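Local atomic coordinates of cortical-lytic enzyme (Bacillus cereus, PDB entry 4S3J), a protein that hydrolyses partially degraded cortex peptidoglycan during spore germination, acting as an N-acetylglucosaminidase of glycoside hydrolase family 18. Residues A[142-146]-A[184-189]; A[175-181]-A[218-222]; A[196-200]-A[233-237]; A[247-253]-A[276-282]. All coordinates share one frame; numbering follows the deposited sequence.

Interaction 1 of 4, residues A[142-146]-A[184-189]; sequences EAKRD and DLTSVI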
loop_
_atom_site.group_PDB
_atom_site.type_symbol
_atom_site.label_atom_id
_atom_site.label_comp_id
_atom_site.label_asym_id
_atom_site.label_seq_id
_atom_site.Cartn_x
_atom_site.Cartn_y
_atom_site.Cartn_z
ATOM N N GLU A 142 -11.536 -19.227 0.174
ATOM C CA GLU A 142 -12.139 -19.327 1.495
ATOM C C GLU A 142 -12.032 -20.759 2.008
ATOM O O GLU A 142 -12.433 -21.689 1.322
ATOM C CB GLU A 142 -13.602 -18.866 1.454
ATOM C CG GLU A 142 -13.693 -17.398 0.989
ATOM C CD GLU A 142 -15.097 -16.816 0.916
ATOM O OE1 GLU A 142 -16.085 -17.559 1.075
ATOM O OE2 GLU A 142 -15.201 -15.588 0.684
ATOM N N ALA A 143 -11.463 -20.913 3.198
ATOM C CA ALA A 143 -11.338 -22.208 3.856
ATOM C C ALA A 143 -12.716 -22.711 4.234
ATOM O O ALA A 143 -13.581 -21.920 4.603
ATOM C CB ALA A 143 -10.470 -22.080 5.079
ATOM N N LYS A 144 -12.895 -24.031 4.177
ATOM C CA LYS A 144 -14.168 -24.689 4.507
ATOM C C LYS A 144 -13.952 -25.690 5.621
ATOM O O LYS A 144 -12.838 -26.146 5.839
ATOM C CB LYS A 144 -14.755 -25.354 3.257
ATOM C CG LYS A 144 -15.239 -24.322 2.252
ATOM C CD LYS A 144 -15.410 -24.860 0.837
ATOM C CE LYS A 144 -16.314 -26.067 0.710
ATOM N NZ LYS A 144 -16.162 -26.639 -0.664
ATOM N N ARG A 145 -15.040 -26.043 6.305
ATOM C CA ARG A 145 -14.967 -26.894 7.485
ATOM C C ARG A 145 -14.598 -28.343 7.173
ATOM O O ARG A 145 -14.253 -29.098 8.088
ATOM C CB ARG A 145 -16.297 -26.839 8.226
ATOM C CG ARG A 145 -16.507 -25.525 8.961
ATOM C CD ARG A 145 -17.894 -25.444 9.589
ATOM N NE ARG A 145 -18.149 -24.096 10.101
ATOM C CZ ARG A 145 -18.756 -23.815 11.247
ATOM N NH1 ARG A 145 -19.244 -24.794 12.026
ATOM N NH2 ARG A 145 -18.904 -22.546 11.609
ATOM N N ASP A 146 -14.671 -28.736 5.901
ATOM C CA ASP A 146 -14.222 -30.069 5.486
ATOM C C ASP A 146 -12.782 -30.059 4.969
ATOM O O ASP A 146 -12.295 -31.066 4.472
ATOM C CB ASP A 146 -15.173 -30.643 4.432
ATOM C CG ASP A 146 -15.212 -29.841 3.150
ATOM O OD1 ASP A 146 -14.583 -28.771 3.080
ATOM O OD2 ASP A 146 -15.918 -30.275 2.213
ATOM N N ASP A 184 -15.315 -19.530 14.463
ATOM C CA ASP A 184 -15.769 -20.925 14.532
ATOM C C ASP A 184 -15.091 -21.780 13.473
ATOM O O ASP A 184 -14.732 -22.934 13.724
ATOM C CB ASP A 184 -17.292 -21.011 14.367
ATOM C CG ASP A 184 -18.043 -20.433 15.544
ATOM O OD1 ASP A 184 -17.436 -20.313 16.630
ATOM O OD2 ASP A 184 -19.246 -20.122 15.382
ATOM N N LEU A 185 -14.893 -21.211 12.291
ATOM C CA LEU A 185 -14.203 -21.915 11.213
ATOM C C LEU A 185 -12.749 -22.249 11.582
ATOM O O LEU A 185 -12.320 -23.382 11.409
ATOM C CB LEU A 185 -14.251 -21.081 9.929
ATOM C CG LEU A 185 -13.472 -21.549 8.702
ATOM C CD1 LEU A 185 -13.817 -22.979 8.280
ATOM C CD2 LEU A 185 -13.737 -20.562 7.553
ATOM N N THR A 186 -11.984 -21.276 12.075
ATOM C CA THR A 186 -10.606 -21.575 12.469
ATOM C C THR A 186 -10.545 -22.518 13.666
ATOM O O THR A 186 -9.599 -23.268 13.791
ATOM C CB THR A 186 -9.770 -20.282 12.758
ATOM O OG1 THR A 186 -10.614 -19.254 13.276
ATOM C CG2 THR A 186 -9.145 -19.764 11.482
ATOM N N SER A 187 -11.548 -22.521 14.546
ATOM C CA SER A 187 -11.505 -23.467 15.656
ATOM C C SER A 187 -11.558 -24.900 15.138
ATOM O O SER A 187 -10.864 -25.781 15.657
ATOM C CB SER A 187 -12.634 -23.203 16.647
ATOM O OG SER A 187 -12.346 -22.031 17.406
ATOM N N VAL A 188 -12.377 -25.149 14.120
ATOM C CA VAL A 188 -12.420 -26.489 13.541
ATOM C C VAL A 188 -11.073 -26.845 12.925
ATOM O O VAL A 188 -10.487 -27.865 13.259
ATOM C CB VAL A 188 -13.539 -26.630 12.474
ATOM C CG1 VAL A 188 -13.477 -27.999 11.830
ATOM C CG2 VAL A 188 -14.906 -26.416 13.107
ATOM N N ILE A 189 -10.589 -25.998 12.025
ATOM C CA ILE A 189 -9.352 -26.265 11.288
ATOM C C ILE A 189 -8.119 -26.328 12.183
ATOM O O ILE A 189 -7.229 -27.149 11.955
ATOM C CB ILE A 189 -9.140 -25.219 10.181
ATOM C CG1 ILE A 189 -10.206 -25.441 9.104
ATOM C CG2 ILE A 189 -7.748 -25.342 9.560
ATOM C CD1 ILE A 189 -10.221 -24.387 8.026
#

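Interaction 2 of 4, residues A[175-181]-A[218-222]; sequences NIENGNF and DFESV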
loop_
_atom_site.group_PDB
_atom_site.type_symbol
_atom_site.label_atom_id
_atom_site.label_comp_id
_atom_site.label_asym_id
_atom_site.label_seq_id
_atom_site.Cartn_x
_atom_site.Cartn_y
_atom_site.Cartn_z
ATOM N N ASN A 175 -10.331 -17.214 6.460
ATOM C CA ASN A 175 -11.352 -17.916 7.249
ATOM C C ASN A 175 -12.682 -17.163 7.204
ATOM O O ASN A 175 -13.255 -16.798 8.237
ATOM C CB ASN A 175 -10.893 -18.100 8.694
ATOM C CG ASN A 175 -10.652 -16.791 9.395
ATOM O OD1 ASN A 175 -10.135 -15.837 8.799
ATOM N ND2 ASN A 175 -11.002 -16.737 10.678
ATOM N N ILE A 176 -13.152 -16.900 5.985
ATOM C CA ILE A 176 -14.432 -16.236 5.759
ATOM C C ILE A 176 -15.548 -17.242 5.540
ATOM O O ILE A 176 -15.396 -18.188 4.755
ATOM C CB ILE A 176 -14.343 -15.294 4.570
ATOM C CG1 ILE A 176 -13.412 -14.140 4.911
ATOM C CG2 ILE A 176 -15.731 -14.760 4.206
ATOM C CD1 ILE A 176 -13.036 -13.252 3.720
ATOM N N GLU A 177 -16.662 -17.029 6.246
ATOM C CA GLU A 177 -17.891 -17.782 6.042
ATOM C C GLU A 177 -19.012 -16.781 5.861
ATOM O O GLU A 177 -19.166 -15.891 6.693
ATOM C CB GLU A 177 -18.218 -18.682 7.254
ATOM C CG GLU A 177 -17.321 -19.868 7.411
ATOM C CD GLU A 177 -17.811 -20.869 8.465
ATOM O OE1 GLU A 177 -18.084 -20.473 9.624
ATOM O OE2 GLU A 177 -17.934 -22.057 8.118
ATOM N N ASN A 178 -19.789 -16.935 4.788
ATOM C CA ASN A 178 -20.901 -16.041 4.497
ATOM C C ASN A 178 -20.502 -14.563 4.591
ATOM O O ASN A 178 -21.221 -13.748 5.166
ATOM C CB ASN A 178 -22.059 -16.346 5.443
ATOM C CG ASN A 178 -22.542 -17.795 5.324
ATOM O OD1 ASN A 178 -22.698 -18.494 6.327
ATOM N ND2 ASN A 178 -22.761 -18.250 4.093
ATOM N N GLY A 179 -19.342 -14.231 4.035
ATOM C CA GLY A 179 -18.915 -12.851 3.899
ATOM C C GLY A 179 -18.298 -12.237 5.141
ATOM O O GLY A 179 -17.973 -11.054 5.143
ATOM N N ASN A 180 -18.123 -13.031 6.193
ATOM C CA ASN A 180 -17.504 -12.545 7.418
ATOM C C ASN A 180 -16.419 -13.473 7.938
ATOM O O ASN A 180 -16.516 -14.700 7.808
ATOM C CB ASN A 180 -18.553 -12.360 8.500
ATOM C CG ASN A 180 -19.381 -11.113 8.288
ATOM O OD1 ASN A 180 -20.594 -11.185 8.103
ATOM N ND2 ASN A 180 -18.724 -9.960 8.311
ATOM N N PHE A 181 -15.393 -12.886 8.540
ATOM C CA PHE A 181 -14.363 -13.675 9.198
ATOM C C PHE A 181 -14.971 -14.454 10.357
ATOM O O PHE A 181 -15.808 -13.940 11.105
ATOM C CB PHE A 181 -13.218 -12.796 9.707
ATOM C CG PHE A 181 -12.319 -12.251 8.612
ATOM C CD1 PHE A 181 -11.460 -13.089 7.934
ATOM C CD2 PHE A 181 -12.330 -10.906 8.280
ATOM C CE1 PHE A 181 -10.607 -12.613 6.939
ATOM C CE2 PHE A 181 -11.472 -10.408 7.279
ATOM C CZ PHE A 181 -10.614 -11.269 6.611
ATOM N N ASP A 218 -4.637 -15.240 5.609
ATOM C CA ASP A 218 -5.299 -14.090 6.183
ATOM C C ASP A 218 -6.422 -14.610 7.069
ATOM O O ASP A 218 -7.581 -14.648 6.658
ATOM C CB ASP A 218 -5.831 -13.156 5.107
ATOM C CG ASP A 218 -6.505 -11.930 5.694
ATOM O OD1 ASP A 218 -6.288 -11.655 6.898
ATOM O OD2 ASP A 218 -7.225 -11.232 4.952
ATOM N N PHE A 219 -6.048 -15.061 8.261
ATOM C CA PHE A 219 -7.003 -15.500 9.279
ATOM C C PHE A 219 -7.209 -14.348 10.263
ATOM O O PHE A 219 -6.245 -13.889 10.911
ATOM C CB PHE A 219 -6.497 -16.748 10.029
ATOM C CG PHE A 219 -6.560 -18.043 9.234
ATOM C CD1 PHE A 219 -7.180 -18.117 7.998
ATOM C CD2 PHE A 219 -6.010 -19.205 9.763
ATOM C CE1 PHE A 219 -7.245 -19.315 7.304
ATOM C CE2 PHE A 219 -6.074 -20.400 9.069
ATOM C CZ PHE A 219 -6.698 -20.452 7.840
ATOM N N GLU A 220 -8.429 -13.835 10.333
ATOM C CA GLU A 220 -8.776 -12.752 11.255
ATOM C C GLU A 220 -9.980 -13.148 12.113
ATOM O O GLU A 220 -10.689 -14.090 11.785
ATOM C CB GLU A 220 -9.054 -11.463 10.486
ATOM C CG GLU A 220 -7.842 -11.006 9.695
ATOM C CD GLU A 220 -8.077 -9.732 8.930
ATOM O OE1 GLU A 220 -8.712 -8.805 9.480
ATOM O OE2 GLU A 220 -7.649 -9.668 7.754
ATOM N N SER A 221 -10.187 -12.423 13.210
ATOM C CA SER A 221 -11.211 -12.765 14.204
ATOM C C SER A 221 -11.032 -14.185 14.702
ATOM O O SER A 221 -12.008 -14.915 14.915
ATOM C CB SER A 221 -12.621 -12.591 13.635
ATOM O OG SER A 221 -12.837 -11.259 13.234
ATOM N N VAL A 222 -9.776 -14.579 14.857
ATOM C CA VAL A 222 -9.445 -15.869 15.445
ATOM C C VAL A 222 -9.633 -15.777 16.959
ATOM O O VAL A 222 -9.227 -14.804 17.576
ATOM C CB VAL A 222 -8.006 -16.267 15.086
ATOM C CG1 VAL A 222 -7.572 -17.565 15.769
ATOM C CG2 VAL A 222 -7.847 -16.363 13.576
HETATM O O HOH W 1 -15.535 -10.940 12.065
#

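Interaction 3 of 4, residues A[196-200]-A[233-237]; sequences QNKFI and FLRNV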
loop_
_atom_site.group_PDB
_atom_site.type_symbol
_atom_site.label_atom_id
_atom_site.label_comp_id
_atom_site.label_asym_id
_atom_site.label_seq_id
_atom_site.Cartn_x
_atom_site.Cartn_y
_atom_site.Cartn_z
ATOM N N GLN A 196 -7.311 -30.813 9.440
ATOM C CA GLN A 196 -6.156 -29.955 9.165
ATOM C C GLN A 196 -5.196 -30.648 8.196
ATOM O O GLN A 196 -4.619 -30.015 7.326
ATOM C CB GLN A 196 -5.436 -29.567 10.461
ATOM C CG GLN A 196 -4.307 -28.587 10.247
ATOM C CD GLN A 196 -3.616 -28.196 11.537
ATOM O OE1 GLN A 196 -2.419 -28.428 11.703
ATOM N NE2 GLN A 196 -4.353 -27.568 12.438
ATOM N N ASN A 197 -5.028 -31.964 8.337
ATOM C CA ASN A 197 -4.122 -32.683 7.448
ATOM C C ASN A 197 -4.629 -32.665 6.007
ATOM O O ASN A 197 -3.863 -32.443 5.064
ATOM C CB ASN A 197 -3.955 -34.130 7.927
ATOM C CG ASN A 197 -3.072 -34.947 7.011
ATOM O OD1 ASN A 197 -1.897 -34.639 6.829
ATOM N ND2 ASN A 197 -3.644 -35.988 6.409
ATOM N N LYS A 198 -5.935 -32.857 5.853
ATOM C CA LYS A 198 -6.584 -32.791 4.546
ATOM C C LYS A 198 -6.480 -31.387 3.964
ATOM O O LYS A 198 -6.225 -31.206 2.777
ATOM C CB LYS A 198 -8.057 -33.182 4.660
ATOM C CG LYS A 198 -8.842 -33.078 3.353
ATOM C CD LYS A 198 -10.253 -33.656 3.482
ATOM C CE LYS A 198 -11.088 -33.352 2.236
ATOM N NZ LYS A 198 -12.564 -33.458 2.478
ATOM N N PHE A 199 -6.676 -30.404 4.831
ATOM C CA PHE A 199 -6.595 -28.987 4.462
ATOM C C PHE A 199 -5.229 -28.655 3.880
ATOM O O PHE A 199 -5.134 -28.058 2.792
ATOM C CB PHE A 199 -6.905 -28.133 5.706
ATOM C CG PHE A 199 -7.050 -26.642 5.447
ATOM C CD1 PHE A 199 -7.902 -26.167 4.459
ATOM C CD2 PHE A 199 -6.396 -25.737 6.249
ATOM C CE1 PHE A 199 -8.059 -24.808 4.247
ATOM C CE2 PHE A 199 -6.549 -24.367 6.045
ATOM C CZ PHE A 199 -7.402 -23.914 5.046
ATOM N N ILE A 200 -4.171 -29.025 4.590
ATOM C CA ILE A 200 -2.821 -28.703 4.129
ATOM C C ILE A 200 -2.539 -29.429 2.813
ATOM O O ILE A 200 -1.940 -28.876 1.905
ATOM C CB ILE A 200 -1.755 -29.067 5.189
ATOM C CG1 ILE A 200 -1.964 -28.208 6.433
ATOM C CG2 ILE A 200 -0.349 -28.875 4.635
ATOM C CD1 ILE A 200 -1.098 -28.571 7.600
ATOM N N PHE A 233 -0.371 -24.651 13.619
ATOM C CA PHE A 233 -0.777 -24.835 12.237
ATOM C C PHE A 233 0.269 -24.245 11.288
ATOM O O PHE A 233 0.650 -24.879 10.308
ATOM C CB PHE A 233 -2.149 -24.195 11.987
ATOM C CG PHE A 233 -2.526 -24.118 10.538
ATOM C CD1 PHE A 233 -2.803 -25.265 9.818
ATOM C CD2 PHE A 233 -2.625 -22.888 9.896
ATOM C CE1 PHE A 233 -3.162 -25.199 8.485
ATOM C CE2 PHE A 233 -2.989 -22.817 8.560
ATOM C CZ PHE A 233 -3.255 -23.970 7.857
ATOM N N LEU A 234 0.738 -23.036 11.576
ATOM C CA LEU A 234 1.713 -22.406 10.698
ATOM C C LEU A 234 3.004 -23.221 10.667
ATOM O O LEU A 234 3.578 -23.407 9.588
ATOM C CB LEU A 234 1.977 -20.966 11.131
ATOM C CG LEU A 234 0.791 -20.007 10.923
ATOM C CD1 LEU A 234 1.121 -18.706 11.611
ATOM C CD2 LEU A 234 0.471 -19.780 9.439
ATOM N N ARG A 235 3.424 -23.777 11.810
ATOM C CA ARG A 235 4.601 -24.629 11.804
ATOM C C ARG A 235 4.342 -25.862 10.954
ATOM O O ARG A 235 5.204 -26.284 10.201
ATOM C CB ARG A 235 5.021 -25.062 13.222
ATOM C CG ARG A 235 5.330 -23.920 14.171
ATOM C CD ARG A 235 5.787 -24.379 15.557
ATOM N NE ARG A 235 5.925 -23.220 16.439
ATOM C CZ ARG A 235 5.110 -22.917 17.446
ATOM N NH1 ARG A 235 4.092 -23.713 17.766
ATOM N NH2 ARG A 235 5.325 -21.814 18.156
ATOM N N ASN A 236 3.145 -26.440 11.063
ATOM C CA ASN A 236 2.840 -27.644 10.292
ATOM C C ASN A 236 2.882 -27.389 8.789
ATOM O O ASN A 236 3.384 -28.211 8.031
ATOM C CB ASN A 236 1.473 -28.201 10.671
ATOM C CG ASN A 236 1.454 -28.827 12.062
ATOM O OD1 ASN A 236 2.500 -29.139 12.642
ATOM N ND2 ASN A 236 0.254 -28.997 12.610
ATOM N N VAL A 237 2.349 -26.249 8.352
ATOM C CA VAL A 237 2.403 -25.902 6.935
ATOM C C VAL A 237 3.845 -25.647 6.495
ATOM O O VAL A 237 4.277 -26.160 5.465
ATOM C CB VAL A 237 1.553 -24.648 6.614
ATOM C CG1 VAL A 237 1.722 -24.257 5.150
ATOM C CG2 VAL A 237 0.078 -24.905 6.928
#

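Interaction 4 of 4, residues A[247-253]-A[276-282]; sequences LSTTLVP and VDFVVIM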
loop_
_atom_site.group_PDB
_atom_site.type_symbol
_atom_site.label_atom_id
_atom_site.label_comp_id
_atom_site.label_asym_id
_atom_site.label_seq_id
_atom_site.Cartn_x
_atom_site.Cartn_y
_atom_site.Cartn_z
ATOM N N LEU A 247 5.924 -19.109 2.882
ATOM C CA LEU A 247 4.741 -18.957 3.714
ATOM C C LEU A 247 4.635 -17.526 4.240
ATOM O O LEU A 247 5.629 -16.951 4.680
ATOM C CB LEU A 247 4.815 -19.940 4.879
ATOM C CG LEU A 247 3.794 -19.847 6.002
ATOM C CD1 LEU A 247 2.378 -20.142 5.463
ATOM C CD2 LEU A 247 4.158 -20.839 7.142
ATOM N N SER A 248 3.434 -16.950 4.190
ATOM C CA SER A 248 3.228 -15.619 4.729
ATOM C C SER A 248 1.887 -15.510 5.432
ATOM O O SER A 248 1.013 -16.365 5.253
ATOM C CB SER A 248 3.337 -14.561 3.614
ATOM O OG SER A 248 2.370 -14.777 2.596
ATOM N N THR A 249 1.751 -14.473 6.253
ATOM C CA THR A 249 0.519 -14.213 6.993
ATOM C C THR A 249 0.173 -12.732 7.069
ATOM O O THR A 249 1.061 -11.858 6.953
ATOM C CB THR A 249 0.615 -14.706 8.434
ATOM O OG1 THR A 249 1.747 -14.087 9.047
ATOM C CG2 THR A 249 0.724 -16.245 8.494
ATOM N N THR A 250 -1.111 -12.466 7.304
ATOM C CA THR A 250 -1.602 -11.139 7.629
ATOM C C THR A 250 -1.629 -10.918 9.140
ATOM O O THR A 250 -2.098 -11.768 9.898
ATOM C CB THR A 250 -3.029 -10.921 7.057
ATOM O OG1 THR A 250 -2.967 -10.909 5.626
ATOM C CG2 THR A 250 -3.632 -9.608 7.556
ATOM N N LEU A 251 -1.140 -9.766 9.566
ATOM C CA LEU A 251 -1.164 -9.360 10.972
ATOM C C LEU A 251 -1.912 -8.040 11.160
ATOM O O LEU A 251 -1.696 -7.068 10.423
ATOM C CB LEU A 251 0.260 -9.209 11.521
ATOM C CG LEU A 251 1.121 -10.462 11.694
ATOM C CD1 LEU A 251 2.552 -10.037 12.080
ATOM C CD2 LEU A 251 0.526 -11.414 12.713
ATOM N N VAL A 252 -2.753 -7.977 12.181
ATOM C CA VAL A 252 -3.317 -6.704 12.607
ATOM C C VAL A 252 -2.178 -5.843 13.163
ATOM O O VAL A 252 -1.183 -6.369 13.688
ATOM C CB VAL A 252 -4.429 -6.864 13.668
ATOM C CG1 VAL A 252 -5.659 -7.545 13.072
ATOM C CG2 VAL A 252 -3.906 -7.622 14.889
ATOM N N PRO A 253 -2.310 -4.511 13.039
ATOM C CA PRO A 253 -1.300 -3.585 13.557
ATOM C C PRO A 253 -1.330 -3.526 15.083
ATOM O O PRO A 253 -2.409 -3.438 15.674
ATOM C CB PRO A 253 -1.709 -2.246 12.945
ATOM C CG PRO A 253 -3.169 -2.362 12.752
ATOM C CD PRO A 253 -3.411 -3.798 12.364
ATOM N N VAL A 276 7.276 -17.797 9.643
ATOM C CA VAL A 276 6.962 -17.437 8.260
ATOM C C VAL A 276 8.106 -16.725 7.511
ATOM O O VAL A 276 9.083 -16.267 8.108
ATOM C CB VAL A 276 5.701 -16.535 8.208
ATOM C CG1 VAL A 276 4.536 -17.166 8.969
ATOM C CG2 VAL A 276 6.013 -15.148 8.749
ATOM N N ASP A 277 7.987 -16.657 6.189
ATOM C CA ASP A 277 8.952 -15.939 5.362
ATOM C C ASP A 277 8.716 -14.436 5.393
ATOM O O ASP A 277 9.676 -13.665 5.415
ATOM C CB ASP A 277 8.901 -16.469 3.930
ATOM C CG ASP A 277 9.435 -17.886 3.824
ATOM O OD1 ASP A 277 10.675 -18.034 3.813
ATOM O OD2 ASP A 277 8.633 -18.846 3.806
ATOM N N PHE A 278 7.458 -14.017 5.387
ATOM C CA PHE A 278 7.141 -12.613 5.598
ATOM C C PHE A 278 5.729 -12.431 6.120
ATOM O O PHE A 278 4.905 -13.355 6.065
ATOM C CB PHE A 278 7.355 -11.804 4.316
ATOM C CG PHE A 278 6.416 -12.133 3.178
ATOM C CD1 PHE A 278 5.175 -11.512 3.070
ATOM C CD2 PHE A 278 6.805 -13.002 2.180
ATOM C CE1 PHE A 278 4.324 -11.785 1.988
ATOM C CE2 PHE A 278 5.983 -13.272 1.104
ATOM C CZ PHE A 278 4.736 -12.665 1.007
ATOM N N VAL A 279 5.493 -11.258 6.696
ATOM C CA VAL A 279 4.174 -10.847 7.175
ATOM C C VAL A 279 3.743 -9.582 6.454
ATOM O O VAL A 279 4.575 -8.769 6.044
ATOM C CB VAL A 279 4.143 -10.576 8.700
ATOM C CG1 VAL A 279 4.486 -11.846 9.494
ATOM C CG2 VAL A 279 5.091 -9.451 9.085
ATOM N N VAL A 280 2.431 -9.460 6.302
ATOM C CA VAL A 280 1.788 -8.236 5.820
ATOM C C VAL A 280 1.032 -7.618 6.993
ATOM O O VAL A 280 0.063 -8.195 7.484
ATOM C CB VAL A 280 0.831 -8.505 4.636
ATOM C CG1 VAL A 280 0.070 -7.249 4.271
ATOM C CG2 VAL A 280 1.602 -9.003 3.427
ATOM N N ILE A 281 1.504 -6.460 7.460
ATOM C CA ILE A 281 0.882 -5.792 8.597
ATOM C C ILE A 281 -0.078 -4.745 8.077
ATOM O O ILE A 281 0.296 -3.913 7.254
ATOM C CB ILE A 281 1.914 -5.145 9.544
ATOM C CG1 ILE A 281 3.008 -6.159 9.916
ATOM C CG2 ILE A 281 1.215 -4.581 10.788
ATOM C CD1 ILE A 281 4.025 -5.663 10.920
ATOM N N MET A 282 -1.315 -4.799 8.545
ATOM C CA MET A 282 -2.362 -3.913 8.046
ATOM C C MET A 282 -2.267 -2.523 8.677
ATOM O O MET A 282 -3.139 -2.096 9.446
ATOM C CB MET A 282 -3.731 -4.534 8.298
ATOM C CG MET A 282 -3.943 -5.782 7.470
ATOM S SD MET A 282 -5.593 -6.479 7.608
ATOM C CE MET A 282 -5.614 -6.866 9.358
#

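Interaction 1 of 4, residues A[142-146]-A[184-189]
Leu185 reaches from helix 183-191 onto the end of strand 135-143, and its two methyls divide the work. Leu185 CD2 lies 3.3 Å from Ala143 O, while its CD1 sits 3.8 Å from Arg145 CG. With CG anti to the backbone N (chi1 174°), the forked end is carried off the helix toward the turning chain, a place that suits a branched aliphatic residue. One helical turn on, Ile189 offers CD1 to Ala143 CB at 3.8 Å; a side chain as small as alanine lets the helix come close here. Val188 adds CG1, 4.0 Å from Arg145 O.

Arg145 lies along the solvent side of this apolar patch. Its chain is extended from CG to NE and runs beside Asp184, both pointing the same way, so that NH2 comes within 3.5 Å of Asp184 CB and one guanidinium face lies over Asp184 C. The guanidinium and carboxylate planes are 86° apart, and Arg145 NH2 and Asp184 OD2 remain 4.5 Å from each other, too far for a salt bridge. The true ionic partner of Arg145 is Glu177, which takes its NE. Further out, Ala143 and Ile189 both pack on Phe199 of helix 193-210, and Ala143 is backbone-bonded to Thr174 in the neighbouring strand.

The contact thus joins a strand end of the TIM barrel to a short helix mainly by apolar packing, with charge kept to its exposed margin. Asp184 probably adds a mild electrostatic attraction for Arg145, whereas Glu177 provides the directional bond.

Interaction 2 of 4, residues A[175-181]-A[218-222]
The Phe181 ring carries Glu220 over one face: Glu220 CB stands 3.8 Å from the centroid, only 8° off the ring normal, a CH-pi contact. Beyond it the extended Glu220 chain brings its carboxylate over the far end of the ring, the two planes 25° apart and OE2 3.6 Å from Phe181 CZ. Asp218 OD2 also approaches Phe181 CZ, at 3.8 Å. The buried Phe219 ring meets Asn175 N and CB through CD1.

The amide of Asn175 grips the backbone of Glu220 twice. Asn175 OD1 accepts from Glu220 N at 3.0 Å, the donor tilted 26° from the carbonyl plane, and Asn175 ND2 gives a straighter bond to Glu220 O at 2.9 Å, almost within the amide plane. An asparagine suits this place because one flat group both accepts and donates.

Asp218 and Glu220 form the D-x-E sequence characteristic of family 18 TIM-barrel glycosidases, at the C-terminal end of strand 214-218, and Glu220 is very probably the catalytic proton donor. Phe181 arrives on a hairpin whose type I' turn, Glu177 to Asn180, places Gly179 at a positive phi. A water bonded to Phe181 O, 3.2 Å away, also bonds Ser221 OG, while Asn175 ND2 has a second acceptor in Ser182 O.

Interaction 3 of 4, residues A[196-200]-A[233-237]
Gln196 and Asn236 make the polar part of this contact between helices 193-210 and 227-240. Asn236 ND2 donates to Gln196 OE1 at 2.9 Å; the acceptor lies in the amide plane of Asn236, and the donor sits nearly in line with the Gln196 carbonyl bond. Gln196 spans the gap because its chain is fully extended, with CG anti to the backbone N (chi1 -175°). Its NE2 is hydrogen-bonded to Ile189 O; with OE1 and NE2 both engaged, the amide's rotation is fixed.

The aromatic part centres on Phe233. Gln196 CD meets the ring at its edge, 3.5 Å from Phe233 CD1, while Val237 CG2, from the next turn of the same helix, lies over one face toward the rim. Phe199 approaches with its own edge, CE2 to Phe233 CZ being 3.8 Å; with centroids 6.0 Å from each other, the rings are displaced so far that they hardly overlap.

Aliphatic packing fills the remainder. Ile200 slides past Phe233, with CG1 3.8 Å from Phe233 CE1, and its CD1 reaches Val237 CG2 at 3.9 Å. Bulky rings and an extended glutamine reach across helix axes that approach to 11.2 Å and cross at -47°.

These are adjoining helices on the outside of the TIM barrel, Phe233 resting on Phe217 of strand 214-218. As most contacts are apolar, dispersion probably supplies most of the adhesion, and the single side-chain hydrogen bond, at the less buried margin, adds direction.

Interaction 4 of 4, residues A[247-253]-A[276-282]
Phe278 has its CG between the backbone N and the carbonyl carbon (chi1 66°), which swings the phenyl ring over Ser248 CB, 3.5 Å from the ring centroid, a CH-pi contact for which a small residue leaves room. The first torsion of Ser248 (60°) turns OG toward Asp214 and His216. At the other end Met282, bent at chi3 (-62°), lays SD 3.7 Å from Thr250 CG2 and touches Val252 CG1 with its methyl.

Between these ends the parallel strands are laced by backbone bonds. Thr249 O accepts from Val280 N at 2.8 Å, Leu251 N donates to Val280 O and Leu251 O accepts from Met282 N; the bond from Thr249 N to Phe278 O is weak. Asp277 closes the N-terminal end of the pair, its OD2 taking Leu247 N at 2.9 Å while its own N donates to Leu247 O. Lys238 pairs with the same carboxylate oxygen.

Ser248, Thr250, Phe278 and Val280 face the interior of the TIM barrel, where Ser248 OG bonds Asp214 and His216, Thr250 OG1 bonds His216, and Phe278 and Val280 pack on Ile108 of strand 104-111. Leu251 and Ile281 face outward, against Tyr269 of helix 269-275.

How the interactions relate
All four contacts belong to the family 18 TIM barrel and meet around interaction 2, which holds the probable proton donor Glu220. Interaction 1, whose centre is about 9 Å from that of interaction 2, is tied to it by Thr186 CG2, 3.6 Å from Phe219 CD2, and by Leu185 packing on Asn175. Interaction 4 flanks the site from the barrel strands: Met282 CE lies 3.7 Å from Glu220 OE1, and Thr250 CB 3.3 Å from Asp218 OD1. Interaction 3 stands behind, about 17 Å between centres from interactions 2 and 4, yet Phe233 touches Phe219 and Leu234 packs on Thr249. Its Lys198 NZ reaches Asp146 O of interaction 1 at 3.1 Å.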